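PDB 3ZTV: NAD nucleotidase from Haemophilus influenzae, which degrades NAD to adenosine and nicotinamide riboside, acting as a zinc-dependent pyrophosphatase and 5'-nucleotidase. Local coordinates for residues H8-L16 with F146-A154; I121-I129 with N138-F146. All blocks are in the same frame, centred on the assembly; numbering follows the deposited sequence.

Contact 1: H8-L16 with F146-A154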
# COMPACT_ATOMS: atom_id res chain seq x y z
N HIS A 8 -28.19 4.97 19.81
CA HIS A 8 -28.46 4.06 18.70
C HIS A 8 -29.60 3.10 19.00
O HIS A 8 -29.81 2.71 20.15
CB HIS A 8 -27.21 3.25 18.36
CG HIS A 8 -26.11 4.06 17.76
ND1 HIS A 8 -26.12 4.48 16.44
CD2 HIS A 8 -24.94 4.51 18.28
CE1 HIS A 8 -25.02 5.16 16.19
NE2 HIS A 8 -24.29 5.20 17.29
N LYS A 9 -30.31 2.70 17.95
CA LYS A 9 -31.36 1.69 18.03
C LYS A 9 -30.98 0.51 17.14
O LYS A 9 -30.21 0.67 16.20
CB LYS A 9 -32.69 2.28 17.57
CG LYS A 9 -33.90 1.40 17.82
CD LYS A 9 -34.43 1.57 19.23
CE LYS A 9 -35.56 0.60 19.52
NZ LYS A 9 -36.09 0.77 20.90
N ALA A 10 -31.51 -0.66 17.45
CA ALA A 10 -31.35 -1.83 16.59
C ALA A 10 -32.15 -1.63 15.31
O ALA A 10 -33.24 -1.06 15.33
CB ALA A 10 -31.81 -3.08 17.31
N VAL A 11 -31.60 -2.09 14.18
CA VAL A 11 -32.34 -2.05 12.92
C VAL A 11 -32.09 -3.28 12.08
O VAL A 11 -31.07 -3.95 12.23
CB VAL A 11 -31.99 -0.80 12.07
CG1 VAL A 11 -32.41 0.47 12.78
CG2 VAL A 11 -30.52 -0.78 11.72
N GLU A 12 -33.00 -3.57 11.16
CA GLU A 12 -32.81 -4.70 10.26
C GLU A 12 -32.75 -4.26 8.80
O GLU A 12 -33.34 -3.25 8.41
CB GLU A 12 -33.88 -5.78 10.46
CG GLU A 12 -33.49 -7.13 9.87
CD GLU A 12 -34.37 -8.27 10.34
OE1 GLU A 12 -34.99 -8.16 11.42
OE2 GLU A 12 -34.44 -9.29 9.61
N LEU A 13 -31.98 -5.01 8.01
CA LEU A 13 -31.75 -4.73 6.60
C LEU A 13 -32.00 -6.00 5.80
O LEU A 13 -31.67 -7.09 6.26
CB LEU A 13 -30.29 -4.32 6.39
CG LEU A 13 -29.82 -2.89 6.17
CD1 LEU A 13 -28.34 -2.93 5.82
CD2 LEU A 13 -30.59 -2.21 5.06
N SER A 14 -32.55 -5.85 4.59
CA SER A 14 -32.76 -6.98 3.70
C SER A 14 -31.90 -6.81 2.44
O SER A 14 -32.30 -6.13 1.50
CB SER A 14 -34.24 -7.14 3.35
OG SER A 14 -34.98 -7.39 4.53
N ILE A 15 -30.71 -7.40 2.44
CA ILE A 15 -29.79 -7.26 1.32
C ILE A 15 -30.17 -8.23 0.19
O ILE A 15 -30.34 -9.42 0.41
CB ILE A 15 -28.34 -7.49 1.78
CG1 ILE A 15 -28.02 -6.54 2.94
CG2 ILE A 15 -27.37 -7.31 0.61
CD1 ILE A 15 -26.66 -6.76 3.53
N LEU A 16 -30.29 -7.68 -1.01
CA LEU A 16 -30.62 -8.44 -2.22
C LEU A 16 -29.56 -8.08 -3.25
O LEU A 16 -29.35 -6.89 -3.53
CB LEU A 16 -32.00 -8.04 -2.74
CG LEU A 16 -33.17 -8.36 -1.79
CD1 LEU A 16 -34.45 -7.63 -2.21
CD2 LEU A 16 -33.40 -9.86 -1.73
N PHE A 146 -27.07 5.99 3.94
CA PHE A 146 -28.53 6.02 3.93
C PHE A 146 -29.07 5.79 5.33
O PHE A 146 -28.34 5.32 6.21
CB PHE A 146 -29.11 5.02 2.91
CG PHE A 146 -28.73 3.59 3.17
CD1 PHE A 146 -27.56 3.07 2.65
CD2 PHE A 146 -29.55 2.77 3.92
CE1 PHE A 146 -27.20 1.75 2.88
CE2 PHE A 146 -29.20 1.45 4.15
CZ PHE A 146 -28.03 0.94 3.64
N THR A 147 -30.33 6.13 5.55
CA THR A 147 -30.91 6.05 6.87
C THR A 147 -32.05 5.04 6.89
O THR A 147 -32.94 5.07 6.05
CB THR A 147 -31.42 7.43 7.35
OG1 THR A 147 -30.30 8.31 7.53
CG2 THR A 147 -32.17 7.31 8.66
N VAL A 148 -31.98 4.12 7.85
CA VAL A 148 -33.05 3.17 8.07
C VAL A 148 -33.59 3.40 9.47
O VAL A 148 -32.86 3.29 10.45
CB VAL A 148 -32.55 1.71 7.97
CG1 VAL A 148 -33.67 0.75 8.35
CG2 VAL A 148 -32.04 1.42 6.57
N ASP A 149 -34.87 3.75 9.56
CA ASP A 149 -35.50 3.95 10.85
C ASP A 149 -34.64 4.81 11.78
O ASP A 149 -34.46 4.49 12.96
CB ASP A 149 -35.80 2.60 11.51
CG ASP A 149 -36.71 1.72 10.65
OD1 ASP A 149 -37.69 2.26 10.08
OD2 ASP A 149 -36.45 0.50 10.54
N GLY A 150 -34.08 5.88 11.22
CA GLY A 150 -33.32 6.84 12.01
C GLY A 150 -31.83 6.55 12.15
O GLY A 150 -31.07 7.40 12.61
N GLU A 151 -31.42 5.35 11.77
CA GLU A 151 -30.02 4.94 11.89
C GLU A 151 -29.26 5.13 10.59
O GLU A 151 -29.78 4.86 9.52
CB GLU A 151 -29.93 3.48 12.31
CG GLU A 151 -30.32 3.22 13.74
CD GLU A 151 -29.33 3.82 14.72
OE1 GLU A 151 -28.11 3.68 14.51
OE2 GLU A 151 -29.78 4.44 15.71
N LYS A 152 -28.01 5.57 10.69
CA LYS A 152 -27.16 5.71 9.51
C LYS A 152 -26.42 4.42 9.17
O LYS A 152 -25.84 3.78 10.05
CB LYS A 152 -26.19 6.88 9.68
CG LYS A 152 -26.89 8.23 9.76
CD LYS A 152 -25.91 9.39 9.67
CE LYS A 152 -25.15 9.57 10.97
NZ LYS A 152 -24.43 10.88 10.98
N ILE A 153 -26.45 4.05 7.90
CA ILE A 153 -25.69 2.92 7.41
C ILE A 153 -24.84 3.40 6.23
O ILE A 153 -25.35 4.06 5.33
CB ILE A 153 -26.61 1.76 6.97
CG1 ILE A 153 -27.52 1.33 8.13
CG2 ILE A 153 -25.80 0.59 6.45
CD1 ILE A 153 -28.45 0.17 7.81
N ALA A 154 -23.55 3.09 6.26
CA ALA A 154 -22.67 3.47 5.17
C ALA A 154 -22.43 2.29 4.24
O ALA A 154 -22.33 1.14 4.67
CB ALA A 154 -21.34 3.97 5.73
O HOH W 1 -35.55 -2.10 11.36

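Contact 2: I121-I129 with N138-F146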
# COMPACT_ATOMS: atom_id res chain seq x y z
N ILE A 121 -28.40 4.05 -12.06
CA ILE A 121 -28.09 3.47 -10.75
C ILE A 121 -26.86 4.18 -10.16
O ILE A 121 -25.84 4.29 -10.83
CB ILE A 121 -27.76 1.96 -10.91
CG1 ILE A 121 -28.89 1.21 -11.64
CG2 ILE A 121 -27.43 1.33 -9.57
CD1 ILE A 121 -30.30 1.49 -11.11
N PRO A 122 -26.95 4.65 -8.90
CA PRO A 122 -25.77 5.28 -8.29
C PRO A 122 -24.55 4.35 -8.27
O PRO A 122 -24.68 3.17 -7.95
CB PRO A 122 -26.22 5.56 -6.86
CG PRO A 122 -27.70 5.79 -7.00
CD PRO A 122 -28.15 4.80 -8.06
N VAL A 123 -23.39 4.89 -8.62
CA VAL A 123 -22.17 4.10 -8.73
C VAL A 123 -21.21 4.45 -7.58
O VAL A 123 -21.00 5.63 -7.26
CB VAL A 123 -21.46 4.33 -10.09
CG1 VAL A 123 -20.25 3.43 -10.22
CG2 VAL A 123 -22.43 4.12 -11.25
N LEU A 124 -20.62 3.42 -6.96
CA LEU A 124 -19.64 3.60 -5.89
C LEU A 124 -18.31 2.92 -6.21
O LEU A 124 -18.29 1.79 -6.71
CB LEU A 124 -20.17 2.98 -4.59
CG LEU A 124 -21.54 3.42 -4.10
CD1 LEU A 124 -21.95 2.58 -2.88
CD2 LEU A 124 -21.54 4.90 -3.76
N SER A 125 -17.21 3.60 -5.88
CA SER A 125 -15.88 2.98 -5.94
C SER A 125 -14.89 3.87 -5.20
O SER A 125 -14.59 4.99 -5.64
CB SER A 125 -15.41 2.74 -7.38
OG SER A 125 -14.22 1.99 -7.36
N ALA A 126 -14.41 3.39 -4.05
CA ALA A 126 -13.56 4.19 -3.18
C ALA A 126 -12.07 4.12 -3.51
O ALA A 126 -11.33 5.02 -3.12
CB ALA A 126 -13.79 3.81 -1.71
N ASN A 127 -11.63 3.08 -4.21
CA ASN A 127 -10.20 2.90 -4.48
C ASN A 127 -9.86 3.09 -5.97
O ASN A 127 -8.74 2.78 -6.40
CB ASN A 127 -9.67 1.56 -3.96
CG ASN A 127 -10.23 0.36 -4.71
OD1 ASN A 127 -11.39 0.37 -5.14
ND2 ASN A 127 -9.43 -0.68 -4.84
N VAL A 128 -10.82 3.60 -6.74
CA VAL A 128 -10.62 3.91 -8.16
C VAL A 128 -11.01 5.38 -8.30
O VAL A 128 -12.19 5.74 -8.16
CB VAL A 128 -11.49 3.02 -9.06
CG1 VAL A 128 -11.18 3.29 -10.52
CG2 VAL A 128 -11.26 1.54 -8.71
N ILE A 129 -10.03 6.25 -8.54
CA ILE A 129 -10.24 7.69 -8.40
C ILE A 129 -9.72 8.45 -9.63
O ILE A 129 -8.51 8.53 -9.84
CB ILE A 129 -9.57 8.24 -7.10
CG1 ILE A 129 -9.99 7.42 -5.87
CG2 ILE A 129 -9.97 9.69 -6.88
CD1 ILE A 129 -9.32 7.89 -4.56
N ASN A 138 -15.90 12.69 -11.50
CA ASN A 138 -17.22 12.93 -10.92
C ASN A 138 -18.35 12.03 -11.44
O ASN A 138 -19.51 12.43 -11.45
CB ASN A 138 -17.65 14.40 -11.07
CG ASN A 138 -16.90 15.33 -10.13
OD1 ASN A 138 -16.72 16.51 -10.43
ND2 ASN A 138 -16.46 14.80 -8.99
N LYS A 139 -18.02 10.82 -11.89
CA LYS A 139 -19.04 9.90 -12.39
C LYS A 139 -19.47 8.88 -11.33
O LYS A 139 -20.43 8.14 -11.52
CB LYS A 139 -18.55 9.19 -13.65
CG LYS A 139 -18.34 10.11 -14.85
CD LYS A 139 -19.62 10.84 -15.25
CE LYS A 139 -19.41 11.67 -16.52
NZ LYS A 139 -20.62 12.47 -16.85
N TRP A 140 -18.74 8.82 -10.21
CA TRP A 140 -19.11 7.98 -9.08
C TRP A 140 -18.55 8.57 -7.81
O TRP A 140 -17.75 9.51 -7.85
CB TRP A 140 -18.61 6.55 -9.28
CG TRP A 140 -17.12 6.39 -9.41
CD1 TRP A 140 -16.18 6.35 -8.40
CD2 TRP A 140 -16.40 6.20 -10.63
NE1 TRP A 140 -14.92 6.13 -8.93
CE2 TRP A 140 -15.03 6.06 -10.30
CE3 TRP A 140 -16.78 6.14 -11.99
CZ2 TRP A 140 -14.06 5.83 -11.27
CZ3 TRP A 140 -15.80 5.93 -12.94
CH2 TRP A 140 -14.46 5.78 -12.58
N LYS A 141 -18.99 8.02 -6.67
CA LYS A 141 -18.56 8.46 -5.34
C LYS A 141 -17.90 7.30 -4.60
O LYS A 141 -18.14 6.14 -4.94
CB LYS A 141 -19.75 8.98 -4.55
CG LYS A 141 -20.35 10.25 -5.14
CD LYS A 141 -21.43 10.84 -4.27
CE LYS A 141 -22.75 10.11 -4.45
NZ LYS A 141 -23.84 10.68 -3.62
N PRO A 142 -17.06 7.60 -3.60
CA PRO A 142 -16.43 6.50 -2.85
C PRO A 142 -17.40 5.75 -1.91
O PRO A 142 -17.20 4.56 -1.67
CB PRO A 142 -15.33 7.21 -2.04
CG PRO A 142 -15.83 8.63 -1.91
CD PRO A 142 -16.50 8.92 -3.23
N TYR A 143 -18.41 6.43 -1.40
CA TYR A 143 -19.36 5.82 -0.47
C TYR A 143 -20.67 6.59 -0.50
O TYR A 143 -20.76 7.65 -1.11
CB TYR A 143 -18.81 5.80 0.97
CG TYR A 143 -18.80 7.16 1.65
CD1 TYR A 143 -17.79 8.09 1.37
CD2 TYR A 143 -19.80 7.53 2.54
CE1 TYR A 143 -17.78 9.34 1.98
CE2 TYR A 143 -19.80 8.79 3.14
CZ TYR A 143 -18.78 9.69 2.86
OH TYR A 143 -18.76 10.94 3.45
N ASP A 144 -21.69 6.02 0.14
CA ASP A 144 -22.94 6.73 0.39
C ASP A 144 -23.44 6.36 1.79
O ASP A 144 -23.07 5.31 2.33
CB ASP A 144 -24.01 6.43 -0.68
CG ASP A 144 -25.16 7.42 -0.65
OD1 ASP A 144 -24.91 8.62 -0.39
OD2 ASP A 144 -26.32 7.03 -0.90
N ILE A 145 -24.24 7.24 2.39
CA ILE A 145 -24.87 6.96 3.67
C ILE A 145 -26.38 7.03 3.51
O ILE A 145 -26.90 8.00 2.97
CB ILE A 145 -24.45 8.00 4.74
CG1 ILE A 145 -22.96 7.85 5.07
CG2 ILE A 145 -25.29 7.84 6.00
CD1 ILE A 145 -22.37 9.07 5.81
N PHE A 146 -27.07 5.99 3.94
CA PHE A 146 -28.53 6.02 3.93
C PHE A 146 -29.07 5.79 5.33
O PHE A 146 -28.34 5.32 6.21
CB PHE A 146 -29.11 5.02 2.91
CG PHE A 146 -28.73 3.59 3.17
CD1 PHE A 146 -27.56 3.07 2.65
CD2 PHE A 146 -29.55 2.77 3.92
CE1 PHE A 146 -27.20 1.75 2.88
CE2 PHE A 146 -29.20 1.45 4.15
CZ PHE A 146 -28.03 0.94 3.64
O HOH W 2 -22.96 7.51 -10.16

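Contact 1: H8-L16 with F146-A154
Glu151 meets His8 and Lys9 where the hairpin of strands 143–148 and 151–159, at the edge of the six-stranded sheet, packs against the central strand 11–18 of the seven-stranded one, joining the two sheets of the calcineurin-like phosphoesterase domain. Its carboxylate is shared out: His8 ND1 donates to the syn lone pair of Glu151 OE1 (2.9 Å), almost in the imidazole plane, while Lys9 N reaches Glu151 OE2 (2.9 Å) from well above the carboxylate plane. Lys197 adds a salt bridge to Glu151 OE1; the bend at chi2 (-68°) turns the carboxylate to His8 and Lys9, which hold one oxygen each.

Beyond this polar end the contact turns apolar. Val11 CG1 lies against Glu151 CG (3.6 Å) and near Val148 O. Leu13 and Ile153 meet tip to tip, CD1 to CD1 at 3.7 Å, and Leu13 CD2 touches the edge of the Phe146 ring at CE2 (4.0 Å).

The hairpin that presents these groups reverses in a type I' turn, Val148 to Glu151, closed by backbone bonds between those two residues, with Gly150 at a positive phi (89°) that favours glycine. At its tip a water accepts from Glu12 N (3.0 Å) and donates to Asp149 OD2 (2.9 Å).

Contact 2: I121-I129 with N138-F146
The backbones of 123–125 and 140–142 run parallel and meet in a single beta bridge, Leu124 with Lys141, in which Lys141 N donates to Val123 O (3.2 Å) and Ser125 N to Lys141 O (2.9 Å). Lys141 O also receives a CA-H...O contact from Leu124 CA. Just before the bridge, a water accepts from Val123 N and donates to Lys139 O, linking the two backbones.

Trp140 dominates the side-chain contact. Its CG sits between the backbone N and the carbonyl carbon (chi1 60°), which turns the indole along residues 125–128. There NE1 donates to Val128 O at 2.9 Å, with the acceptor 2° out of the ring plane and an N-H...O angle of 155°. Ser125 O lies at the same edge, 3.5 Å from Trp140 CD1, and Val128 CG1 rests near Trp140 CZ2 (3.9 Å), the two side chains crossing at about a right angle. Val123 CG1 packs on Trp140 CB (3.6 Å). The in-plane N-H bond, with Val128 CG1 at CZ2, limits the rotation of the indole.

Farther along, Ala126 CB meets Pro142 CB at 3.7 Å, and Leu124 CD2 lies against the backbone of Tyr143. Asp144, beyond them, bonds Tyr97 through OD2. Helix 179–191 packs on Ala126 and Tyr143, and Gln192 of the second subunit donates to Tyr143 O, placing this region at the dimer interface.

The side chain of Val128 lies about 12 Å from a bound zinc ion, outside the metal site itself. The short, weakly bonded strand 123–124 lies at one edge of the seven-stranded sheet and 143–148 at one edge of the six-stranded one, so the connection passes between the two sheets of the calcineurin-like metallophosphoesterase fold.

Overall arrangement
Contacts 1 and 2 share Phe146 and use opposite ends of strand 143–148, with centres about 19 Å apart. Contact 2 is the more buried, lying nearer the chain centre and the zinc site; contact 1 is partly buried and sits farther out, with exposed residues at the N-terminal end and the turn. Their chemistry differs accordingly: contact 1 joins a carboxylate with a histidine and a backbone amide above an apolar patch, whereas contact 2 relies on backbone bridging and an indole N-H. Both connect the six-stranded sheet to the seven-stranded one, through strand 11–18 or strand 123–124. They also touch within the six-stranded sheet, where Ile145 CG2 packs on Lys152 CB at 3.9 Å.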